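Local coordinates for probable ABC transporter extracellular-binding protein YckB (Bacillus subtilis, PDB 2IEE) that probably serves as the extracellular solute-binding lipoprotein of a binding-protein-dependent ABC transport system, at residues A[90-104]-A[207-221]. Sequence-based numbering, arbitrary orientation.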
ATOM      1  N   ASP A  90       2.444   2.975   4.132  1.00 17.16           N
ATOM      2  CA  ASP A  90       2.685   2.101   2.992  1.00 18.41           C
ATOM      3  C   ASP A  90       4.130   2.217   2.489  1.00 18.59           C
ATOM      4  O   ASP A  90       4.386   2.187   1.285  1.00 16.73           O
ATOM      5  CB  ASP A  90       1.700   2.477   1.877  1.00 19.92           C
ATOM      6  CG  ASP A  90       1.410   1.329   0.936  1.00 22.56           C
ATOM      7  OD1 ASP A  90       1.076   0.223   1.423  1.00 23.86           O
ATOM      8  OD2 ASP A  90       1.500   1.536  -0.291  1.00 21.34           O
ATOM      9  N   ILE A  91       5.074   2.337   3.417  1.00 17.19           N
ATOM     10  CA  ILE A  91       6.477   2.478   3.057  1.00 17.38           C
ATOM     11  C   ILE A  91       7.147   1.124   2.835  1.00 16.51           C
ATOM     12  O   ILE A  91       7.164   0.273   3.724  1.00 14.76           O
ATOM     13  CB  ILE A  91       7.225   3.257   4.146  1.00 19.32           C
ATOM     14  CG1 ILE A  91       6.510   4.589   4.390  1.00 20.16           C
ATOM     15  CG2 ILE A  91       8.662   3.499   3.722  1.00 17.74           C
ATOM     16  CD1 ILE A  91       7.043   5.377   5.559  1.00 23.17           C
ATOM     17  N   ASP A  92       7.705   0.935   1.642  1.00 14.85           N
ATOM     18  CA  ASP A  92       8.350  -0.326   1.311  1.00 15.50           C
ATOM     19  C   ASP A  92       9.622  -0.559   2.107  1.00 14.91           C
ATOM     20  O   ASP A  92      10.334   0.380   2.477  1.00 12.24           O
ATOM     21  CB  ASP A  92       8.699  -0.399  -0.183  1.00 16.70           C
ATOM     22  CG  ASP A  92       7.488  -0.223  -1.087  1.00 18.36           C
ATOM     23  OD1 ASP A  92       6.398  -0.732  -0.748  1.00 20.60           O
ATOM     24  OD2 ASP A  92       7.633   0.415  -2.153  1.00 19.61           O
ATOM     25  N   VAL A  93       9.888  -1.826   2.387  1.00 14.98           N
ATOM     26  CA  VAL A  93      11.099  -2.196   3.090  1.00 15.50           C
ATOM     27  C   VAL A  93      12.121  -2.326   1.969  1.00 16.81           C
ATOM     28  O   VAL A  93      11.888  -3.057   1.010  1.00 14.51           O
ATOM     29  CB  VAL A  93      10.964  -3.568   3.783  1.00 14.56           C
ATOM     30  CG1 VAL A  93      12.269  -3.924   4.475  1.00 14.46           C
ATOM     31  CG2 VAL A  93       9.817  -3.541   4.776  1.00 15.71           C
ATOM     32  N   THR A  94      13.223  -1.592   2.064  1.00 18.96           N
ATOM     33  CA  THR A  94      14.279  -1.670   1.059  1.00 20.11           C
ATOM     34  C   THR A  94      15.604  -1.715   1.801  1.00 20.86           C
ATOM     35  O   THR A  94      15.702  -1.222   2.924  1.00 20.25           O
ATOM     36  CB  THR A  94      14.291  -0.450   0.120  1.00 22.06           C
ATOM     37  OG1 THR A  94      14.719   0.707   0.849  1.00 24.31           O
ATOM     38  CG2 THR A  94      12.901  -0.208  -0.467  1.00 23.26           C
ATOM     39  N   LYS A  95      16.618  -2.308   1.181  1.00 23.34           N
ATOM     40  CA  LYS A  95      17.924  -2.404   1.810  1.00 27.07           C
ATOM     41  C   LYS A  95      18.477  -1.027   2.123  1.00 27.21           C
ATOM     42  O   LYS A  95      19.063  -0.814   3.182  1.00 26.09           O
ATOM     43  CB  LYS A  95      18.896  -3.173   0.915  1.00 29.77           C
ATOM     44  CG  LYS A  95      18.888  -4.667   1.172  1.00 33.23           C
ATOM     45  CD  LYS A  95      19.958  -5.382   0.369  1.00 35.95           C
ATOM     46  CE  LYS A  95      20.235  -6.753   0.952  1.00 36.00           C
ATOM     47  NZ  LYS A  95      20.769  -6.617   2.335  1.00 36.81           N
ATOM     48  N   ASP A  96      18.277  -0.089   1.203  1.00 28.64           N
ATOM     49  CA  ASP A  96      18.755   1.272   1.397  1.00 31.57           C
ATOM     50  C   ASP A  96      18.161   1.881   2.665  1.00 30.20           C
ATOM     51  O   ASP A  96      18.880   2.433   3.496  1.00 30.71           O
ATOM     52  CB  ASP A  96      18.390   2.134   0.186  1.00 36.02           C
ATOM     53  CG  ASP A  96      18.707   3.601   0.399  1.00 40.54           C
ATOM     54  OD1 ASP A  96      19.893   3.930   0.614  1.00 43.41           O
ATOM     55  OD2 ASP A  96      17.769   4.423   0.357  1.00 42.62           O
ATOM     56  N   ARG A  97      16.845   1.765   2.814  1.00 29.57           N
ATOM     57  CA  ARG A  97      16.162   2.312   3.981  1.00 28.39           C
ATOM     58  C   ARG A  97      16.516   1.588   5.269  1.00 27.66           C
ATOM     59  O   ARG A  97      16.557   2.199   6.331  1.00 28.25           O
ATOM     60  CB  ARG A  97      14.648   2.266   3.774  1.00 27.20           C
ATOM     61  CG  ARG A  97      14.160   3.218   2.705  1.00 27.85           C
ATOM     62  CD  ARG A  97      12.679   3.047   2.435  1.00 24.69           C
ATOM     63  NE  ARG A  97      12.206   4.024   1.465  1.00 25.38           N
ATOM     64  CZ  ARG A  97      11.059   3.929   0.802  1.00 26.14           C
ATOM     65  NH1 ARG A  97      10.256   2.889   1.003  1.00 24.99           N
ATOM     66  NH2 ARG A  97      10.719   4.872  -0.065  1.00 23.57           N
ATOM     67  N   GLU A  98      16.778   0.289   5.171  1.00 28.76           N
ATOM     68  CA  GLU A  98      17.116  -0.516   6.342  1.00 29.90           C
ATOM     69  C   GLU A  98      18.422  -0.120   7.026  1.00 30.90           C
ATOM     70  O   GLU A  98      18.662  -0.498   8.172  1.00 30.96           O
ATOM     71  CB  GLU A  98      17.177  -1.996   5.966  1.00 30.04           C
ATOM     72  CG  GLU A  98      15.835  -2.609   5.625  1.00 30.41           C
ATOM     73  CD  GLU A  98      15.935  -4.095   5.348  1.00 30.51           C
ATOM     74  OE1 GLU A  98      16.722  -4.484   4.465  1.00 30.93           O
ATOM     75  OE2 GLU A  98      15.228  -4.874   6.018  1.00 33.81           O
ATOM     76  N   GLU A  99      19.272   0.624   6.330  1.00 32.55           N
ATOM     77  CA  GLU A  99      20.530   1.053   6.925  1.00 34.79           C
ATOM     78  C   GLU A  99      20.350   2.388   7.630  1.00 34.08           C
ATOM     79  O   GLU A  99      21.180   2.783   8.449  1.00 35.02           O
ATOM     80  CB  GLU A  99      21.623   1.167   5.857  1.00 37.83           C
ATOM     81  CG  GLU A  99      22.517  -0.063   5.770  1.00 42.87           C
ATOM     82  CD  GLU A  99      21.727  -1.346   5.581  1.00 45.55           C
ATOM     83  OE1 GLU A  99      21.219  -1.577   4.460  1.00 46.20           O
ATOM     84  OE2 GLU A  99      21.605  -2.120   6.556  1.00 45.80           O
ATOM     85  N   LYS A 100      19.251   3.067   7.313  1.00 32.58           N
ATOM     86  CA  LYS A 100      18.947   4.368   7.896  1.00 31.98           C
ATOM     87  C   LYS A 100      17.852   4.308   8.962  1.00 31.09           C
ATOM     88  O   LYS A 100      17.773   5.180   9.820  1.00 31.24           O
ATOM     89  CB  LYS A 100      18.507   5.347   6.802  1.00 32.83           C
ATOM     90  CG  LYS A 100      19.514   5.584   5.681  1.00 35.42           C
ATOM     91  CD  LYS A 100      18.958   6.600   4.681  1.00 38.05           C
ATOM     92  CE  LYS A 100      19.964   6.967   3.597  1.00 39.63           C
ATOM     93  NZ  LYS A 100      20.233   5.847   2.655  1.00 41.13           N
ATOM     94  N   PHE A 101      17.009   3.283   8.908  1.00 30.19           N
ATOM     95  CA  PHE A 101      15.910   3.158   9.868  1.00 29.33           C
ATOM     96  C   PHE A 101      15.707   1.741  10.387  1.00 28.49           C
ATOM     97  O   PHE A 101      16.328   0.790   9.917  1.00 27.18           O
ATOM     98  CB  PHE A 101      14.601   3.601   9.216  1.00 29.25           C
ATOM     99  CG  PHE A 101      14.603   5.020   8.747  1.00 28.39           C
ATOM    100  CD1 PHE A 101      14.441   6.064   9.651  1.00 28.09           C
ATOM    101  CD2 PHE A 101      14.747   5.318   7.396  1.00 28.40           C
ATOM    102  CE1 PHE A 101      14.422   7.392   9.219  1.00 27.05           C
ATOM    103  CE2 PHE A 101      14.730   6.639   6.949  1.00 28.82           C
ATOM    104  CZ  PHE A 101      14.566   7.677   7.868  1.00 28.24           C
ATOM    105  N   ALA A 102      14.814   1.614  11.360  1.00 27.75           N
ATOM    106  CA  ALA A 102      14.478   0.316  11.921  1.00 25.65           C
ATOM    107  C   ALA A 102      13.038   0.010  11.518  1.00 25.45           C
ATOM    108  O   ALA A 102      12.120   0.758  11.848  1.00 25.90           O
ATOM    109  CB  ALA A 102      14.596   0.346  13.428  1.00 26.09           C
ATOM    110  N   PHE A 103      12.847  -1.084  10.794  1.00 22.26           N
ATOM    111  CA  PHE A 103      11.517  -1.490  10.358  1.00 18.92           C
ATOM    112  C   PHE A 103      10.959  -2.563  11.279  1.00 17.51           C
ATOM    113  O   PHE A 103      11.707  -3.307  11.913  1.00 16.71           O
ATOM    114  CB  PHE A 103      11.570  -2.080   8.950  1.00 18.30           C
ATOM    115  CG  PHE A 103      11.645  -1.065   7.857  1.00 18.27           C
ATOM    116  CD1 PHE A 103      10.498  -0.419   7.414  1.00 19.24           C
ATOM    117  CD2 PHE A 103      12.853  -0.799   7.224  1.00 19.35           C
ATOM    118  CE1 PHE A 103      10.551   0.472   6.347  1.00 20.30           C
ATOM    119  CE2 PHE A 103      12.922   0.090   6.159  1.00 19.26           C
ATOM    120  CZ  PHE A 103      11.766   0.725   5.717  1.00 20.68           C
ATOM    121  N   SER A 104       9.637  -2.642  11.345  1.00 14.34           N
ATOM    122  CA  SER A 104       8.993  -3.678  12.130  1.00 12.82           C
ATOM    123  C   SER A 104       8.933  -4.830  11.135  1.00 13.69           C
ATOM    124  O   SER A 104       9.333  -4.668   9.983  1.00 11.63           O
ATOM    125  CB  SER A 104       7.568  -3.271  12.498  1.00 10.23           C
ATOM    126  OG  SER A 104       6.757  -3.146  11.332  1.00 14.88           O
ATOM    127  N   ASN A 207       6.893  -6.292  -3.365  1.00 15.20           N
ATOM    128  CA  ASN A 207       7.151  -5.297  -2.333  1.00 14.14           C
ATOM    129  C   ASN A 207       6.448  -5.653  -1.031  1.00 15.61           C
ATOM    130  O   ASN A 207       5.504  -6.448  -1.021  1.00 16.56           O
ATOM    131  CB  ASN A 207       6.687  -3.911  -2.818  1.00 14.45           C
ATOM    132  CG  ASN A 207       5.199  -3.879  -3.206  1.00 13.34           C
ATOM    133  OD1 ASN A 207       4.309  -3.883  -2.348  1.00 12.54           O
ATOM    134  ND2 ASN A 207       4.932  -3.849  -4.503  1.00 11.95           N
ATOM    135  N   LYS A 208       6.926  -5.074   0.065  1.00 14.81           N
ATOM    136  CA  LYS A 208       6.350  -5.295   1.382  1.00 15.00           C
ATOM    137  C   LYS A 208       6.460  -4.015   2.195  1.00 15.99           C
ATOM    138  O   LYS A 208       7.404  -3.237   2.019  1.00 16.32           O
ATOM    139  CB  LYS A 208       7.059  -6.446   2.103  1.00 18.07           C
ATOM    140  CG  LYS A 208       8.565  -6.292   2.287  1.00 19.45           C
ATOM    141  CD  LYS A 208       9.158  -7.600   2.817  1.00 19.03           C
ATOM    142  CE  LYS A 208      10.681  -7.585   2.855  1.00 17.17           C
ATOM    143  NZ  LYS A 208      11.222  -8.901   3.321  1.00 16.80           N
ATOM    144  N   GLN A 209       5.488  -3.793   3.075  1.00 15.00           N
ATOM    145  CA  GLN A 209       5.464  -2.595   3.906  1.00 13.88           C
ATOM    146  C   GLN A 209       5.511  -2.916   5.397  1.00 14.17           C
ATOM    147  O   GLN A 209       5.039  -3.966   5.849  1.00 12.68           O
ATOM    148  CB  GLN A 209       4.211  -1.765   3.605  1.00 14.37           C
ATOM    149  CG  GLN A 209       4.091  -1.302   2.169  1.00 13.36           C
ATOM    150  CD  GLN A 209       3.835  -2.444   1.209  1.00 11.91           C
ATOM    151  OE1 GLN A 209       2.908  -3.223   1.399  1.00 13.96           O
ATOM    152  NE2 GLN A 209       4.652  -2.541   0.167  1.00 12.09           N
ATOM    153  N   ALA A 210       6.080  -1.994   6.162  1.00 14.13           N
ATOM    154  CA  ALA A 210       6.209  -2.178   7.600  1.00 15.78           C
ATOM    155  C   ALA A 210       6.292  -0.831   8.288  1.00 15.37           C
ATOM    156  O   ALA A 210       6.388   0.205   7.627  1.00 17.72           O
ATOM    157  CB  ALA A 210       7.473  -2.996   7.908  1.00 17.14           C
ATOM    158  N   LEU A 211       6.267  -0.850   9.617  1.00 15.94           N
ATOM    159  CA  LEU A 211       6.355   0.372  10.400  1.00 14.75           C
ATOM    160  C   LEU A 211       7.796   0.881  10.412  1.00 14.09           C
ATOM    161  O   LEU A 211       8.737   0.112  10.630  1.00 15.45           O
ATOM    162  CB  LEU A 211       5.890   0.117  11.831  1.00 11.74           C
ATOM    163  CG  LEU A 211       5.788   1.374  12.698  1.00 11.84           C
ATOM    164  CD1 LEU A 211       4.610   2.235  12.225  1.00 10.36           C
ATOM    165  CD2 LEU A 211       5.620   0.968  14.161  1.00 11.98           C
ATOM    166  N   VAL A 212       7.960   2.178  10.191  1.00 15.88           N
ATOM    167  CA  VAL A 212       9.287   2.786  10.155  1.00 18.34           C
ATOM    168  C   VAL A 212       9.605   3.579  11.419  1.00 19.04           C
ATOM    169  O   VAL A 212       8.820   4.426  11.851  1.00 17.64           O
ATOM    170  CB  VAL A 212       9.424   3.746   8.950  1.00 17.86           C
ATOM    171  CG1 VAL A 212      10.873   4.145   8.769  1.00 19.19           C
ATOM    172  CG2 VAL A 212       8.879   3.088   7.685  1.00 21.72           C
HETATM  173  N   MSE A 213      10.750   3.295  12.023  1.00 21.03           N
HETATM  174  CA  MSE A 213      11.156   4.027  13.212  1.00 23.74           C
HETATM  175  C   MSE A 213      12.661   4.261  13.252  1.00 24.04           C
HETATM  176  O   MSE A 213      13.418   3.664  12.480  1.00 23.04           O
HETATM  177  CB  MSE A 213      10.647   3.325  14.486  1.00 25.04           C
HETATM  178  CG  MSE A 213      10.893   1.833  14.579  1.00 29.90           C
HETATM  179 SE   MSE A 213       9.510   0.842  15.577  1.00 33.10          SE
HETATM  180  CE  MSE A 213       9.251  -0.561  14.271  1.00 29.80           C
ATOM    181  N   LYS A 214      13.084   5.169  14.125  1.00 25.14           N
ATOM    182  CA  LYS A 214      14.497   5.510  14.270  1.00 26.68           C
ATOM    183  C   LYS A 214      15.274   4.219  14.494  1.00 24.26           C
ATOM    184  O   LYS A 214      14.920   3.422  15.355  1.00 22.93           O
ATOM    185  CB  LYS A 214      14.665   6.461  15.460  1.00 30.97           C
ATOM    186  CG  LYS A 214      15.946   7.277  15.471  1.00 34.22           C
ATOM    187  CD  LYS A 214      15.932   8.236  16.658  1.00 37.28           C
ATOM    188  CE  LYS A 214      17.204   9.057  16.750  1.00 40.34           C
ATOM    189  NZ  LYS A 214      17.227   9.873  18.006  1.00 42.39           N
ATOM    190  N   LYS A 215      16.334   4.016  13.717  1.00 25.22           N
ATOM    191  CA  LYS A 215      17.134   2.797  13.814  1.00 25.35           C
ATOM    192  C   LYS A 215      17.721   2.527  15.205  1.00 25.49           C
ATOM    193  O   LYS A 215      18.007   1.378  15.548  1.00 24.36           O
ATOM    194  CB  LYS A 215      18.244   2.823  12.759  1.00 27.52           C
ATOM    195  CG  LYS A 215      18.932   1.483  12.549  1.00 29.94           C
ATOM    196  CD  LYS A 215      19.699   1.453  11.237  1.00 32.01           C
ATOM    197  CE  LYS A 215      20.531   0.185  11.113  1.00 33.32           C
ATOM    198  NZ  LYS A 215      19.716  -1.043  11.309  1.00 35.65           N
ATOM    199  N   SER A 216      17.890   3.575  16.006  1.00 24.45           N
ATOM    200  CA  SER A 216      18.422   3.411  17.355  1.00 24.17           C
ATOM    201  C   SER A 216      17.332   2.928  18.312  1.00 22.87           C
ATOM    202  O   SER A 216      17.627   2.461  19.414  1.00 21.05           O
ATOM    203  CB  SER A 216      18.995   4.735  17.865  1.00 24.95           C
ATOM    204  OG  SER A 216      17.999   5.744  17.869  1.00 27.05           O
ATOM    205  N   ASN A 217      16.075   3.038  17.887  1.00 21.15           N
ATOM    206  CA  ASN A 217      14.937   2.625  18.714  1.00 21.15           C
ATOM    207  C   ASN A 217      14.694   1.125  18.668  1.00 20.45           C
ATOM    208  O   ASN A 217      13.576   0.674  18.412  1.00 18.37           O
ATOM    209  CB  ASN A 217      13.664   3.355  18.268  1.00 21.68           C
ATOM    210  CG  ASN A 217      13.358   4.568  19.128  1.00 24.40           C
ATOM    211  OD1 ASN A 217      14.122   4.910  20.033  1.00 30.08           O
ATOM    212  ND2 ASN A 217      12.238   5.223  18.850  1.00 23.11           N
ATOM    213  N   ALA A 218      15.745   0.353  18.925  1.00 20.84           N
ATOM    214  CA  ALA A 218      15.654  -1.101  18.901  1.00 21.76           C
ATOM    215  C   ALA A 218      14.651  -1.659  19.911  1.00 21.32           C
ATOM    216  O   ALA A 218      14.020  -2.686  19.658  1.00 20.78           O
ATOM    217  CB  ALA A 218      17.033  -1.705  19.147  1.00 23.51           C
ATOM    218  N   ALA A 219      14.515  -0.993  21.056  1.00 20.47           N
ATOM    219  CA  ALA A 219      13.584  -1.437  22.090  1.00 19.91           C
ATOM    220  C   ALA A 219      12.144  -1.326  21.585  1.00 19.11           C
ATOM    221  O   ALA A 219      11.353  -2.253  21.740  1.00 20.30           O
ATOM    222  CB  ALA A 219      13.771  -0.606  23.362  1.00 20.32           C
ATOM    223  N   LEU A 220      11.805  -0.187  20.991  1.00 18.34           N
ATOM    224  CA  LEU A 220      10.468   0.016  20.445  1.00 17.13           C
ATOM    225  C   LEU A 220      10.237  -1.010  19.337  1.00 17.75           C
ATOM    226  O   LEU A 220       9.176  -1.638  19.262  1.00 18.93           O
ATOM    227  CB  LEU A 220      10.331   1.427  19.867  1.00 16.80           C
ATOM    228  CG  LEU A 220       9.039   1.749  19.100  1.00 14.27           C
ATOM    229  CD1 LEU A 220       7.830   1.572  20.001  1.00 12.89           C
ATOM    230  CD2 LEU A 220       9.110   3.181  18.588  1.00 13.15           C
ATOM    231  N   GLN A 221      11.245  -1.179  18.485  1.00 16.65           N
ATOM    232  CA  GLN A 221      11.172  -2.128  17.374  1.00 18.26           C
ATOM    233  C   GLN A 221      10.812  -3.536  17.848  1.00 19.49           C
ATOM    234  O   GLN A 221       9.938  -4.190  17.271  1.00 18.05           O
ATOM    235  CB  GLN A 221      12.510  -2.182  16.637  1.00 17.17           C
ATOM    236  CG  GLN A 221      12.453  -2.931  15.328  1.00 19.14           C
ATOM    237  CD  GLN A 221      13.822  -3.140  14.726  1.00 22.69           C
ATOM    238  OE1 GLN A 221      13.953  -3.472  13.547  1.00 19.96           O
ATOM    239  NE2 GLN A 221      14.857  -2.959  15.540  1.00 20.76           N
TER
HETATM  240  O   HOH W   1       4.557   2.115   6.333  1.00 10.94           O
HETATM  241  O   HOH W   2       9.423  -3.441  -0.463  1.00 25.78           O
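Asp-92 and Gln-209 run alongside each other, and Gln-209 NE2 donates to Asp-92 OD1 at 2.7 Å, nearly along the carboxylate C-O axis; the acceptor lies close to the amide plane, although carboxylate and amide are turned 67° apart. The same NE2 donates to Asn-207 OD1 at 2.9 Å, while OE1 accepts from Lys-108, which also makes a salt bridge to Asp-90. The amide is thus gripped at both ends. With CG anti to the carbonyl carbon (chi1 -60°) the chain passes Asp-90, Gln-209 CG 3.5 Å from Asp-90 OD1, and the bend at chi2 swings the amide toward Asp-92. A leucine here would probably leave Asp-92 OD1 and Asn-207 OD1 without their shared donor.

Nearby, Val-93 N donates a hydrogen bond to Lys-208 O (2.9 Å), and waters join Ile-91 N to Ala-210 O and Val-93 O to Lys-208 N.

Val-212 is the apolar centre. It lies beside Phe-103, pointing the same way, and Ile-91 crosses it at about a right angle. Its CG2 meets the Phe-103 ring obliquely, at CE1 (3.4 Å), and touches Ile-91 CD1 at 3.6 Å; CG1, anti to the backbone N (chi1 -169°), reaches Phe-101 CB. Ala-102 and Met-213, a selenomethionine, form the antiparallel hydrogen-bonded pair, and Ser-104 OG accepts from Leu-211 N.

Helix 75-81 packs on Phe-101 and Val-212 through Leu-76, whereas Ser-104 and Leu-211 rest on helix 218-234. Strands 108-116 and 197-214 run side by side, consistent with the paired crossovers between the two lobes of family 3 solute-binding proteins, and 101-103 edges their sheet.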